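Long-range contacts in adhesion G-protein coupled receptor G6 (Danio rerio, PDB 6V55), which acts as a cell-surface adhesion receptor of the G-protein coupled family, whose calcium-binding extracellular region probably serves cell adhesion and myelination: residues Asp11-Phe16 with Ser109-Ala114; Asp342-Ser347 with Leu404-Tyr409; Leu349-Glu354 with Pro430-Gly435. All blocks are in the same frame, centred on the assembly; numbering follows the deposited sequence.

Contact 1: residues Asp11-Phe16 with Ser109-Ala114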
ATOM      1  N   ASP A  11       8.446   5.544 -14.999  1.00 50.08           N
ATOM      2  CA  ASP A  11       9.725   5.115 -15.551  1.00 50.50           C
ATOM      3  C   ASP A  11       9.691   3.623 -15.876  1.00 46.09           C
ATOM      4  O   ASP A  11       8.774   2.896 -15.471  1.00 42.27           O
ATOM      5  CB  ASP A  11      10.866   5.429 -14.587  1.00 55.66           C
ATOM      6  CG  ASP A  11      11.233   6.908 -14.573  1.00 62.91           C
ATOM      7  OD1 ASP A  11      10.682   7.673 -15.404  1.00 63.98           O
ATOM      8  OD2 ASP A  11      12.084   7.296 -13.734  1.00 65.58           O
ATOM      9  N   SER A  12      10.710   3.174 -16.632  1.00 47.41           N
ATOM     10  CA  SER A  12      10.743   1.791 -17.113  1.00 46.89           C
ATOM     11  C   SER A  12      11.017   0.812 -15.980  1.00 46.46           C
ATOM     12  O   SER A  12      10.528  -0.324 -16.008  1.00 44.28           O
ATOM     13  CB  SER A  12      11.797   1.629 -18.213  1.00 48.03           C
ATOM     14  OG  SER A  12      12.999   1.066 -17.700  1.00 49.17           O
ATOM     15  N   GLN A  13      11.803   1.229 -14.993  1.00 47.99           N
ATOM     16  CA  GLN A  13      11.958   0.489 -13.753  1.00 50.66           C
ATOM     17  C   GLN A  13      12.291   1.477 -12.644  1.00 52.67           C
ATOM     18  O   GLN A  13      12.681   2.621 -12.899  1.00 54.50           O
ATOM     19  CB  GLN A  13      13.041  -0.587 -13.860  1.00 51.59           C
ATOM     20  CG  GLN A  13      14.231  -0.157 -14.690  1.00 56.41           C
ATOM     21  CD  GLN A  13      15.227  -1.275 -14.889  1.00 59.79           C
ATOM     22  OE1 GLN A  13      14.933  -2.276 -15.552  1.00 61.86           O
ATOM     23  NE2 GLN A  13      16.416  -1.118 -14.308  1.00 59.46           N
ATOM     24  N   GLY A  14      12.116   1.035 -11.408  1.00 50.71           N
ATOM     25  CA  GLY A  14      12.447   1.890 -10.295  1.00 44.78           C
ATOM     26  C   GLY A  14      12.176   1.220  -8.972  1.00 40.10           C
ATOM     27  O   GLY A  14      12.045  -0.003  -8.877  1.00 35.84           O
ATOM     28  N   SER A  15      12.088   2.059  -7.949  1.00 38.59           N
ATOM     29  CA  SER A  15      11.950   1.611  -6.580  1.00 35.33           C
ATOM     30  C   SER A  15      11.102   2.625  -5.828  1.00 38.53           C
ATOM     31  O   SER A  15      11.130   3.825  -6.130  1.00 41.94           O
ATOM     32  CB  SER A  15      13.318   1.470  -5.917  1.00 35.24           C
ATOM     33  OG  SER A  15      13.299   0.455  -4.943  1.00 37.82           O
ATOM     34  N   PHE A  16      10.324   2.130  -4.868  1.00 33.66           N
ATOM     35  CA  PHE A  16       9.682   2.996  -3.895  1.00 26.13           C
ATOM     36  C   PHE A  16       9.577   2.244  -2.585  1.00 26.81           C
ATOM     37  O   PHE A  16       9.516   1.012  -2.565  1.00 23.79           O
ATOM     38  CB  PHE A  16       8.313   3.503  -4.349  1.00 20.91           C
ATOM     39  CG  PHE A  16       7.281   2.437  -4.570  1.00 21.70           C
ATOM     40  CD1 PHE A  16       6.350   2.129  -3.584  1.00 21.72           C
ATOM     41  CD2 PHE A  16       7.171   1.818  -5.801  1.00 25.09           C
ATOM     42  CE1 PHE A  16       5.387   1.166  -3.807  1.00 23.83           C
ATOM     43  CE2 PHE A  16       6.199   0.852  -6.038  1.00 24.42           C
ATOM     44  CZ  PHE A  16       5.307   0.533  -5.047  1.00 23.81           C
ATOM     45  N   SER A 109      10.205  -2.994  -5.709  1.00 29.50           N
ATOM     46  CA  SER A 109      10.783  -2.685  -7.009  1.00 31.27           C
ATOM     47  C   SER A 109       9.735  -2.911  -8.087  1.00 30.27           C
ATOM     48  O   SER A 109       9.073  -3.951  -8.097  1.00 29.25           O
ATOM     49  CB  SER A 109      11.992  -3.572  -7.283  1.00 35.34           C
ATOM     50  OG  SER A 109      11.566  -4.904  -7.527  1.00 39.65           O
ATOM     51  N   TYR A 110       9.592  -1.949  -8.997  1.00 31.13           N
ATOM     52  CA  TYR A 110       8.684  -2.096 -10.123  1.00 32.77           C
ATOM     53  C   TYR A 110       9.460  -2.124 -11.433  1.00 41.09           C
ATOM     54  O   TYR A 110      10.565  -1.591 -11.544  1.00 47.46           O
ATOM     55  CB  TYR A 110       7.636  -0.984 -10.157  1.00 34.89           C
ATOM     56  CG  TYR A 110       8.137   0.433 -10.353  1.00 38.00           C
ATOM     57  CD1 TYR A 110       8.576   1.182  -9.266  1.00 38.18           C
ATOM     58  CD2 TYR A 110       8.107   1.045 -11.614  1.00 41.03           C
ATOM     59  CE1 TYR A 110       9.007   2.483  -9.418  1.00 42.39           C
ATOM     60  CE2 TYR A 110       8.537   2.361 -11.779  1.00 45.31           C
ATOM     61  CZ  TYR A 110       8.992   3.073 -10.668  1.00 47.52           C
ATOM     62  OH  TYR A 110       9.428   4.381 -10.787  1.00 52.37           O
ATOM     63  N   LYS A 111       8.841  -2.742 -12.435  1.00 42.62           N
ATOM     64  CA  LYS A 111       9.505  -3.103 -13.680  1.00 43.24           C
ATOM     65  C   LYS A 111       8.451  -3.145 -14.778  1.00 44.27           C
ATOM     66  O   LYS A 111       7.392  -3.757 -14.589  1.00 43.15           O
ATOM     67  CB  LYS A 111      10.191  -4.464 -13.521  1.00 43.13           C
ATOM     68  CG  LYS A 111      11.364  -4.742 -14.423  1.00 47.38           C
ATOM     69  CD  LYS A 111      11.472  -6.248 -14.689  1.00 50.08           C
ATOM     70  CE  LYS A 111      12.869  -6.801 -14.396  1.00 48.48           C
ATOM     71  NZ  LYS A 111      12.863  -8.284 -14.551  1.00 48.62           N
ATOM     72  N   GLN A 112       8.719  -2.468 -15.899  1.00 44.76           N
ATOM     73  CA  GLN A 112       7.872  -2.552 -17.088  1.00 44.31           C
ATOM     74  C   GLN A 112       8.283  -3.773 -17.912  1.00 49.01           C
ATOM     75  O   GLN A 112       9.431  -3.873 -18.368  1.00 52.50           O
ATOM     76  CB  GLN A 112       7.981  -1.285 -17.930  1.00 40.47           C
ATOM     77  CG  GLN A 112       7.414  -0.052 -17.276  1.00 43.40           C
ATOM     78  CD  GLN A 112       7.221   1.094 -18.268  1.00 49.84           C
ATOM     79  OE1 GLN A 112       7.414   0.921 -19.476  1.00 53.31           O
ATOM     80  NE2 GLN A 112       6.817   2.267 -17.761  1.00 49.76           N
ATOM     81  N   VAL A 113       7.348  -4.701 -18.091  1.00 44.84           N
ATOM     82  CA  VAL A 113       7.586  -5.965 -18.773  1.00 42.90           C
ATOM     83  C   VAL A 113       6.676  -6.010 -19.990  1.00 46.54           C
ATOM     84  O   VAL A 113       5.469  -5.760 -19.871  1.00 44.91           O
ATOM     85  CB  VAL A 113       7.328  -7.168 -17.842  1.00 37.73           C
ATOM     86  CG1 VAL A 113       7.383  -8.504 -18.618  1.00 37.91           C
ATOM     87  CG2 VAL A 113       8.324  -7.172 -16.685  1.00 30.12           C
ATOM     88  N   ALA A 114       7.259  -6.289 -21.159  1.00 49.33           N
ATOM     89  CA  ALA A 114       6.459  -6.464 -22.363  1.00 46.66           C
ATOM     90  C   ALA A 114       5.666  -7.755 -22.274  1.00 42.81           C
ATOM     91  O   ALA A 114       6.142  -8.747 -21.712  1.00 39.50           O
ATOM     92  CB  ALA A 114       7.356  -6.457 -23.600  1.00 45.73           C
TER
HETATM   93  O   HOH W   1      11.122   5.600  -8.456  1.00 29.93           O

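Contact 2: residues Asp342-Ser347 with Leu404-Tyr409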
ATOM      1  N   ASP A 342     -23.442 -10.983  -3.104  1.00 37.45           N
ATOM      2  CA  ASP A 342     -24.158 -10.547  -4.287  1.00 30.51           C
ATOM      3  C   ASP A 342     -23.546  -9.269  -4.846  1.00 32.17           C
ATOM      4  O   ASP A 342     -23.095  -8.402  -4.086  1.00 36.29           O
ATOM      5  CB  ASP A 342     -25.633 -10.315  -3.970  1.00 33.53           C
ATOM      6  CG  ASP A 342     -26.360 -11.593  -3.554  1.00 37.60           C
ATOM      7  OD1 ASP A 342     -27.406 -11.484  -2.881  1.00 37.91           O
ATOM      8  OD2 ASP A 342     -25.893 -12.708  -3.887  1.00 40.51           O
ATOM      9  N   ILE A 343     -23.540  -9.157  -6.180  1.00 30.82           N
ATOM     10  CA  ILE A 343     -23.125  -7.946  -6.894  1.00 32.43           C
ATOM     11  C   ILE A 343     -24.373  -7.239  -7.415  1.00 38.91           C
ATOM     12  O   ILE A 343     -25.227  -7.867  -8.057  1.00 46.13           O
ATOM     13  CB  ILE A 343     -22.161  -8.286  -8.043  1.00 30.40           C
ATOM     14  CG1 ILE A 343     -20.886  -8.923  -7.486  1.00 31.95           C
ATOM     15  CG2 ILE A 343     -21.891  -7.071  -8.954  1.00 27.66           C
ATOM     16  CD1 ILE A 343     -19.830  -7.914  -7.046  1.00 37.23           C
ATOM     17  N   PHE A 344     -24.478  -5.935  -7.154  1.00 32.91           N
ATOM     18  CA  PHE A 344     -25.685  -5.174  -7.425  1.00 23.30           C
ATOM     19  C   PHE A 344     -25.488  -4.186  -8.572  1.00 23.27           C
ATOM     20  O   PHE A 344     -24.428  -3.572  -8.697  1.00 24.76           O
ATOM     21  CB  PHE A 344     -26.092  -4.435  -6.178  1.00 20.55           C
ATOM     22  CG  PHE A 344     -26.553  -5.327  -5.074  1.00 26.59           C
ATOM     23  CD1 PHE A 344     -25.654  -5.821  -4.123  1.00 29.24           C
ATOM     24  CD2 PHE A 344     -27.895  -5.671  -4.976  1.00 28.89           C
ATOM     25  CE1 PHE A 344     -26.097  -6.630  -3.080  1.00 30.68           C
ATOM     26  CE2 PHE A 344     -28.352  -6.484  -3.947  1.00 30.56           C
ATOM     27  CZ  PHE A 344     -27.451  -6.958  -2.989  1.00 32.58           C
ATOM     28  N   TYR A 345     -26.518  -4.032  -9.404  1.00 24.00           N
ATOM     29  CA  TYR A 345     -26.518  -3.132 -10.549  1.00 22.80           C
ATOM     30  C   TYR A 345     -27.785  -2.287 -10.523  1.00 25.46           C
ATOM     31  O   TYR A 345     -28.853  -2.790 -10.165  1.00 33.97           O
ATOM     32  CB  TYR A 345     -26.484  -3.908 -11.859  1.00 24.59           C
ATOM     33  CG  TYR A 345     -25.257  -4.763 -12.092  1.00 30.89           C
ATOM     34  CD1 TYR A 345     -24.158  -4.256 -12.789  1.00 31.96           C
ATOM     35  CD2 TYR A 345     -25.210  -6.087 -11.652  1.00 31.68           C
ATOM     36  CE1 TYR A 345     -23.045  -5.035 -13.032  1.00 36.32           C
ATOM     37  CE2 TYR A 345     -24.091  -6.877 -11.881  1.00 35.69           C
ATOM     38  CZ  TYR A 345     -23.008  -6.344 -12.572  1.00 41.78           C
ATOM     39  OH  TYR A 345     -21.883  -7.120 -12.823  1.00 48.37           O
ATOM     40  N   ARG A 346     -27.688  -1.017 -10.918  1.00 20.32           N
ATOM     41  CA  ARG A 346     -28.855  -0.147 -11.055  1.00 22.69           C
ATOM     42  C   ARG A 346     -29.093   0.136 -12.532  1.00 22.30           C
ATOM     43  O   ARG A 346     -28.151   0.507 -13.238  1.00 24.24           O
ATOM     44  CB  ARG A 346     -28.628   1.155 -10.292  1.00 24.81           C
ATOM     45  CG  ARG A 346     -29.746   2.180 -10.377  1.00 29.85           C
ATOM     46  CD  ARG A 346     -29.309   3.536  -9.766  1.00 30.28           C
ATOM     47  NE  ARG A 346     -28.174   4.052 -10.524  1.00 34.61           N
ATOM     48  CZ  ARG A 346     -26.954   4.279 -10.032  1.00 34.11           C
ATOM     49  NH1 ARG A 346     -26.687   4.075  -8.740  1.00 29.93           N
ATOM     50  NH2 ARG A 346     -25.993   4.721 -10.845  1.00 33.95           N
ATOM     51  N   SER A 347     -30.338  -0.036 -13.013  1.00 20.32           N
ATOM     52  CA  SER A 347     -30.620   0.190 -14.429  1.00 20.73           C
ATOM     53  C   SER A 347     -31.747   1.191 -14.636  1.00 21.04           C
ATOM     54  O   SER A 347     -32.637   1.349 -13.791  1.00 20.99           O
ATOM     55  CB  SER A 347     -30.997  -1.094 -15.194  1.00 22.74           C
ATOM     56  OG  SER A 347     -31.975  -1.837 -14.498  1.00 27.60           O
ATOM     57  N   LEU A 404     -36.888   2.603 -12.931  1.00 21.33           N
ATOM     58  CA  LEU A 404     -35.617   2.436 -12.241  1.00 26.15           C
ATOM     59  C   LEU A 404     -35.600   1.060 -11.588  1.00 28.97           C
ATOM     60  O   LEU A 404     -36.500   0.748 -10.804  1.00 31.08           O
ATOM     61  CB  LEU A 404     -35.444   3.529 -11.195  1.00 20.96           C
ATOM     62  CG  LEU A 404     -34.140   3.557 -10.422  1.00 24.08           C
ATOM     63  CD1 LEU A 404     -32.981   3.854 -11.349  1.00 20.61           C
ATOM     64  CD2 LEU A 404     -34.273   4.627  -9.359  1.00 21.65           C
ATOM     65  N   ALA A 405     -34.573   0.246 -11.885  1.00 26.21           N
ATOM     66  CA  ALA A 405     -34.572  -1.155 -11.479  1.00 21.12           C
ATOM     67  C   ALA A 405     -33.246  -1.566 -10.861  1.00 26.44           C
ATOM     68  O   ALA A 405     -32.172  -1.175 -11.333  1.00 29.24           O
ATOM     69  CB  ALA A 405     -34.860  -2.080 -12.656  1.00 21.35           C
ATOM     70  N   LEU A 406     -33.338  -2.414  -9.822  1.00 22.93           N
ATOM     71  CA  LEU A 406     -32.192  -3.017  -9.143  1.00 22.74           C
ATOM     72  C   LEU A 406     -32.047  -4.461  -9.594  1.00 30.74           C
ATOM     73  O   LEU A 406     -32.887  -5.303  -9.261  1.00 39.01           O
ATOM     74  CB  LEU A 406     -32.368  -2.963  -7.626  1.00 24.67           C
ATOM     75  CG  LEU A 406     -31.206  -3.460  -6.754  1.00 23.49           C
ATOM     76  CD1 LEU A 406     -30.043  -2.518  -6.883  1.00 20.36           C
ATOM     77  CD2 LEU A 406     -31.630  -3.576  -5.312  1.00 20.58           C
ATOM     78  N   LEU A 407     -30.985  -4.754 -10.337  1.00 32.27           N
ATOM     79  CA  LEU A 407     -30.624  -6.124 -10.686  1.00 28.35           C
ATOM     80  C   LEU A 407     -29.574  -6.608  -9.702  1.00 32.70           C
ATOM     81  O   LEU A 407     -28.656  -5.857  -9.359  1.00 35.76           O
ATOM     82  CB  LEU A 407     -30.076  -6.214 -12.111  1.00 23.19           C
ATOM     83  CG  LEU A 407     -30.683  -5.245 -13.126  1.00 24.62           C
ATOM     84  CD1 LEU A 407     -29.862  -5.164 -14.407  1.00 21.49           C
ATOM     85  CD2 LEU A 407     -32.096  -5.648 -13.440  1.00 21.63           C
ATOM     86  N   VAL A 408     -29.703  -7.861  -9.250  1.00 33.90           N
ATOM     87  CA  VAL A 408     -28.782  -8.457  -8.281  1.00 32.68           C
ATOM     88  C   VAL A 408     -28.201  -9.740  -8.873  1.00 36.22           C
ATOM     89  O   VAL A 408     -28.941 -10.592  -9.379  1.00 37.15           O
ATOM     90  CB  VAL A 408     -29.465  -8.700  -6.911  1.00 32.36           C
ATOM     91  CG1 VAL A 408     -30.808  -9.343  -7.056  1.00 37.19           C
ATOM     92  CG2 VAL A 408     -28.623  -9.556  -5.988  1.00 32.58           C
ATOM     93  N   TYR A 409     -26.867  -9.846  -8.854  1.00 38.28           N
ATOM     94  CA  TYR A 409     -26.134 -11.017  -9.342  1.00 35.24           C
ATOM     95  C   TYR A 409     -25.894 -11.958  -8.165  1.00 32.41           C
ATOM     96  O   TYR A 409     -25.123 -11.635  -7.263  1.00 30.96           O
ATOM     97  CB  TYR A 409     -24.816 -10.556  -9.961  1.00 32.81           C
ATOM     98  CG  TYR A 409     -24.131 -11.486 -10.936  1.00 34.71           C
ATOM     99  CD1 TYR A 409     -24.616 -12.758 -11.206  1.00 35.09           C
ATOM    100  CD2 TYR A 409     -22.971 -11.064 -11.593  1.00 38.85           C
ATOM    101  CE1 TYR A 409     -23.951 -13.596 -12.098  1.00 40.69           C
ATOM    102  CE2 TYR A 409     -22.298 -11.889 -12.481  1.00 42.79           C
ATOM    103  CZ  TYR A 409     -22.791 -13.150 -12.738  1.00 44.89           C
ATOM    104  OH  TYR A 409     -22.115 -13.962 -13.636  1.00 47.31           O
TER

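Contact 3: residues Leu349-Glu354 with Pro430-Gly435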
ATOM      1  N   LEU A 349     -34.596   1.923 -17.461  1.00 25.52           N
ATOM      2  CA  LEU A 349     -35.303   1.341 -18.583  1.00 23.96           C
ATOM      3  C   LEU A 349     -36.270   2.369 -19.142  1.00 24.15           C
ATOM      4  O   LEU A 349     -37.034   2.967 -18.387  1.00 25.44           O
ATOM      5  CB  LEU A 349     -36.058   0.086 -18.151  1.00 23.67           C
ATOM      6  CG  LEU A 349     -35.197  -1.042 -17.593  1.00 22.41           C
ATOM      7  CD1 LEU A 349     -35.948  -1.836 -16.532  1.00 22.23           C
ATOM      8  CD2 LEU A 349     -34.778  -1.932 -18.711  1.00 22.63           C
ATOM      9  N   VAL A 350     -36.227   2.569 -20.457  1.00 28.48           N
ATOM     10  CA  VAL A 350     -37.177   3.412 -21.177  1.00 28.21           C
ATOM     11  C   VAL A 350     -38.014   2.485 -22.050  1.00 25.87           C
ATOM     12  O   VAL A 350     -37.491   1.848 -22.968  1.00 24.78           O
ATOM     13  CB  VAL A 350     -36.467   4.477 -22.017  1.00 24.45           C
ATOM     14  CG1 VAL A 350     -37.470   5.198 -22.879  1.00 25.00           C
ATOM     15  CG2 VAL A 350     -35.729   5.437 -21.107  1.00 24.06           C
ATOM     16  N   VAL A 351     -39.303   2.365 -21.742  1.00 24.70           N
ATOM     17  CA  VAL A 351     -40.177   1.430 -22.436  1.00 25.04           C
ATOM     18  C   VAL A 351     -41.320   2.206 -23.090  1.00 25.54           C
ATOM     19  O   VAL A 351     -41.638   3.331 -22.695  1.00 26.30           O
ATOM     20  CB  VAL A 351     -40.716   0.323 -21.491  1.00 25.05           C
ATOM     21  CG1 VAL A 351     -39.576  -0.399 -20.781  1.00 24.26           C
ATOM     22  CG2 VAL A 351     -41.674   0.881 -20.476  1.00 24.95           C
ATOM     23  N   THR A 352     -41.925   1.613 -24.126  1.00 25.99           N
ATOM     24  CA  THR A 352     -43.123   2.180 -24.754  1.00 30.85           C
ATOM     25  C   THR A 352     -44.287   1.203 -24.621  1.00 26.87           C
ATOM     26  O   THR A 352     -44.233   0.092 -25.149  1.00 26.70           O
ATOM     27  CB  THR A 352     -42.902   2.535 -26.229  1.00 27.05           C
ATOM     28  OG1 THR A 352     -42.028   3.654 -26.308  1.00 27.01           O
ATOM     29  CG2 THR A 352     -44.185   2.938 -26.879  1.00 27.57           C
ATOM     30  N   ASP A 353     -45.329   1.622 -23.915  1.00 26.56           N
ATOM     31  CA  ASP A 353     -46.521   0.824 -23.697  1.00 26.66           C
ATOM     32  C   ASP A 353     -47.581   1.312 -24.666  1.00 30.82           C
ATOM     33  O   ASP A 353     -47.955   2.486 -24.622  1.00 31.48           O
ATOM     34  CB  ASP A 353     -47.012   0.981 -22.255  1.00 27.77           C
ATOM     35  CG  ASP A 353     -47.912  -0.165 -21.799  1.00 33.38           C
ATOM     36  OD1 ASP A 353     -47.971  -0.421 -20.580  1.00 36.89           O
ATOM     37  OD2 ASP A 353     -48.570  -0.814 -22.640  1.00 38.18           O
ATOM     38  N   GLU A 354     -48.084   0.417 -25.511  1.00 31.44           N
ATOM     39  CA  GLU A 354     -49.188   0.794 -26.387  1.00 34.65           C
ATOM     40  C   GLU A 354     -50.543   0.402 -25.827  1.00 34.67           C
ATOM     41  O   GLU A 354     -51.570   0.813 -26.381  1.00 28.64           O
ATOM     42  CB  GLU A 354     -48.994   0.190 -27.766  1.00 39.84           C
ATOM     43  CG  GLU A 354     -48.165   1.087 -28.645  1.00 49.94           C
ATOM     44  CD  GLU A 354     -47.699   0.391 -29.893  1.00 60.62           C
ATOM     45  OE1 GLU A 354     -47.892   0.969 -30.994  1.00 65.42           O
ATOM     46  OE2 GLU A 354     -47.136  -0.725 -29.765  1.00 61.96           O
ATOM     47  N   PRO A 430     -35.922  -6.631 -27.241  1.00 30.15           N
ATOM     48  CA  PRO A 430     -36.790  -5.493 -26.921  1.00 32.23           C
ATOM     49  C   PRO A 430     -38.267  -5.840 -26.829  1.00 32.59           C
ATOM     50  O   PRO A 430     -39.000  -5.102 -26.155  1.00 36.56           O
ATOM     51  CB  PRO A 430     -36.524  -4.503 -28.071  1.00 32.03           C
ATOM     52  CG  PRO A 430     -35.342  -5.050 -28.820  1.00 27.96           C
ATOM     53  CD  PRO A 430     -35.462  -6.531 -28.632  1.00 29.22           C
ATOM     54  N   ALA A 431     -38.736  -6.912 -27.466  1.00 25.98           N
ATOM     55  CA  ALA A 431     -40.149  -7.260 -27.363  1.00 24.43           C
ATOM     56  C   ALA A 431     -40.462  -7.824 -25.982  1.00 26.93           C
ATOM     57  O   ALA A 431     -40.323  -9.031 -25.736  1.00 30.82           O
ATOM     58  CB  ALA A 431     -40.551  -8.258 -28.446  1.00 25.11           C
ATOM     59  N   ILE A 432     -40.873  -6.929 -25.084  1.00 25.01           N
ATOM     60  CA  ILE A 432     -41.089  -7.275 -23.680  1.00 30.32           C
ATOM     61  C   ILE A 432     -42.402  -8.039 -23.513  1.00 33.83           C
ATOM     62  O   ILE A 432     -42.443  -9.143 -22.956  1.00 33.65           O
ATOM     63  CB  ILE A 432     -41.067  -5.998 -22.815  1.00 32.05           C
ATOM     64  CG1 ILE A 432     -39.688  -5.321 -22.885  1.00 31.44           C
ATOM     65  CG2 ILE A 432     -41.451  -6.321 -21.377  1.00 31.44           C
ATOM     66  CD1 ILE A 432     -39.696  -3.838 -22.589  1.00 30.51           C
ATOM     67  N   GLY A 433     -43.494  -7.434 -23.951  1.00 38.13           N
ATOM     68  CA  GLY A 433     -44.799  -8.056 -23.983  1.00 41.20           C
ATOM     69  C   GLY A 433     -45.424  -7.556 -25.260  1.00 47.00           C
ATOM     70  O   GLY A 433     -44.721  -6.917 -26.052  1.00 47.05           O
ATOM     71  N   ASN A 434     -46.704  -7.827 -25.493  1.00 51.36           N
ATOM     72  CA  ASN A 434     -47.362  -7.278 -26.671  1.00 54.93           C
ATOM     73  C   ASN A 434     -47.588  -5.788 -26.444  1.00 49.40           C
ATOM     74  O   ASN A 434     -48.097  -5.387 -25.391  1.00 45.74           O
ATOM     75  CB  ASN A 434     -48.682  -7.995 -26.939  1.00 62.67           C
ATOM     76  CG  ASN A 434     -49.272  -7.636 -28.291  1.00 69.64           C
ATOM     77  OD1 ASN A 434     -50.497  -7.604 -28.464  1.00 72.58           O
ATOM     78  ND2 ASN A 434     -48.397  -7.379 -29.270  1.00 70.33           N
ATOM     79  N   GLY A 435     -47.145  -4.961 -27.393  1.00 45.54           N
ATOM     80  CA  GLY A 435     -47.278  -3.522 -27.252  1.00 40.67           C
ATOM     81  C   GLY A 435     -46.334  -2.888 -26.261  1.00 38.87           C
ATOM     82  O   GLY A 435     -46.494  -1.712 -25.941  1.00 42.32           O
TER

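Contact 1: residues Asp11-Phe16 with Ser109-Ala114
Q13-F16 runs antiparallel to S109-A114, and three backbone bonds join them: Q112 N to S12 O at 2.8 Å, G14 N to Y110 O at 3.1 Å, and Y110 N to G14 O at 3.1 Å. The Y110 ring dominates the side-chain contact. Its CG sits between the backbone N and the carbonyl carbon (chi1 63°), which folds the ring back across the neighbouring strand. With one face it covers G14, whose CA is 3.9 Å from the ring centroid in a CH-pi contact; a CB on G14 would collide with Y110 OH, so glycine lets the ring lie flat over the strand. D11 O meets the ring edge, 3.7 Å from Y110 CE2. This is the edge of a four-stranded sheet in the CUB beta-sandwich, with 13-17 outermost, and Y110 and F16 both reach L9 and I35 of the facing sheet. Y110 CD1 comes to the edge of the F16 ring, 3.8 Å from F16 CD2, while F16 also stacks on W33. A water links Y110 OH to S15 O, donating to the carbonyl. On the face that carries Q13, S109 and K111, S15 OG bonds to H107 NE2.

Contact 2: residues Asp342-Ser347 with Leu404-Tyr409
I343, Y345 and S347 pair with Y409, L407 and A405 as the hydrogen-bonded positions of two antiparallel strands inside the SEA domain, where helices pack on one face of a beta-sheet and strands 436-445 and 380-392 flank the pair. Six backbone bonds tie them. They come in reciprocal pairs: Y409 N to I343 O (2.7 Å) is answered by I343 N to Y409 O (3.1 Å).

Apolar packing splits between the faces. On the helix-covered face Y345 and L407 both touch I422 of helix 419-427, and Y409 CB meets the edge of the Y345 ring, 4.2 Å from Y345 CE2. On the other face F344 lies side by side with V408, its CE2 3.7 Å from V408 CG2, and also touches M446; an alanine here would probably leave V408 CG2 and M446 without their shared packing partner. D342 CB meets the same methyl, V408 CG2, at 3.7 Å, its side chain crossing the valine at a slant.

Among the polar groups, R346 lays its CG against L404 CD1 (3.8 Å), then bends at chi3 (62°). It reaches E447 by a salt bridge and Y492 O by a hydrogen bond, while D342 OD1 forms a salt bridge with K410. A405 O takes two donors from one residue: S347 N at 2.7 Å, nearly along the C=O axis, and S347 OG at 3.2 Å, from 48° above the carbonyl plane.

Contact 3: residues Leu349-Glu354 with Pro430-Gly435
E354 N donates to G435 O over 2.7 Å, in the carbonyl plane and fairly straight (154° at the hydrogen), closing the end of strand 342-353 onto the turn that follows 431-433. The same oxygen takes a CA-H...O contact from D353 CA at 3.4 Å, and E354 CB lies 3.6 Å from it. T352 O is also near, 3.0 Å from G435 O, but both are acceptors. G435 adopts a positive phi (74°), and with no side chain it lets its backbone come up against E354, whose OE2 is 3.8 Å from G435 CA.

Further back, the segments meet through methyl groups: V351 CG1 touches I432 CD1 at 3.9 Å, the two side chains crossing at about a right angle. Helix 361-374 covers this pair, with I365 against V351 and W368 against I432, so the contact belongs to the helix-packed side of the SEA domain sheet.

In the second shell, D353 OD2 pairs with R359 in a salt bridge and also accepts from Q355 N. Strand 436-445, which begins directly after G435, pairs with 342-353: T352 bonds through its backbone to T437 and through OG1 to D439 OD2. Direct polar joining rests on one short backbone bond, while the R359 guanidinium, with one N on D353 OD2 and another on N434 O, adds a charged link between the segments.

Contacts 2 and 3 share strand 342-353 and lie in one sheet of the SEA domain, their centres about 20 Å apart. They touch where A405 CB packs on L349 CD1 at 4.0 Å, and their segments alternate along the chain. Contact 1 closes earlier in the chain, in the CUB domain that also holds the calcium site of E53, D61, D98, S100 and V101. Its centre is about 39 Å from that of contact 2 and about 53 Å from that of contact 3, with no touch to either. The K111 and R346 side chains each lie about 7 Å from a NAG of the protein's own glycans, against about 11 Å for the I432 side chain.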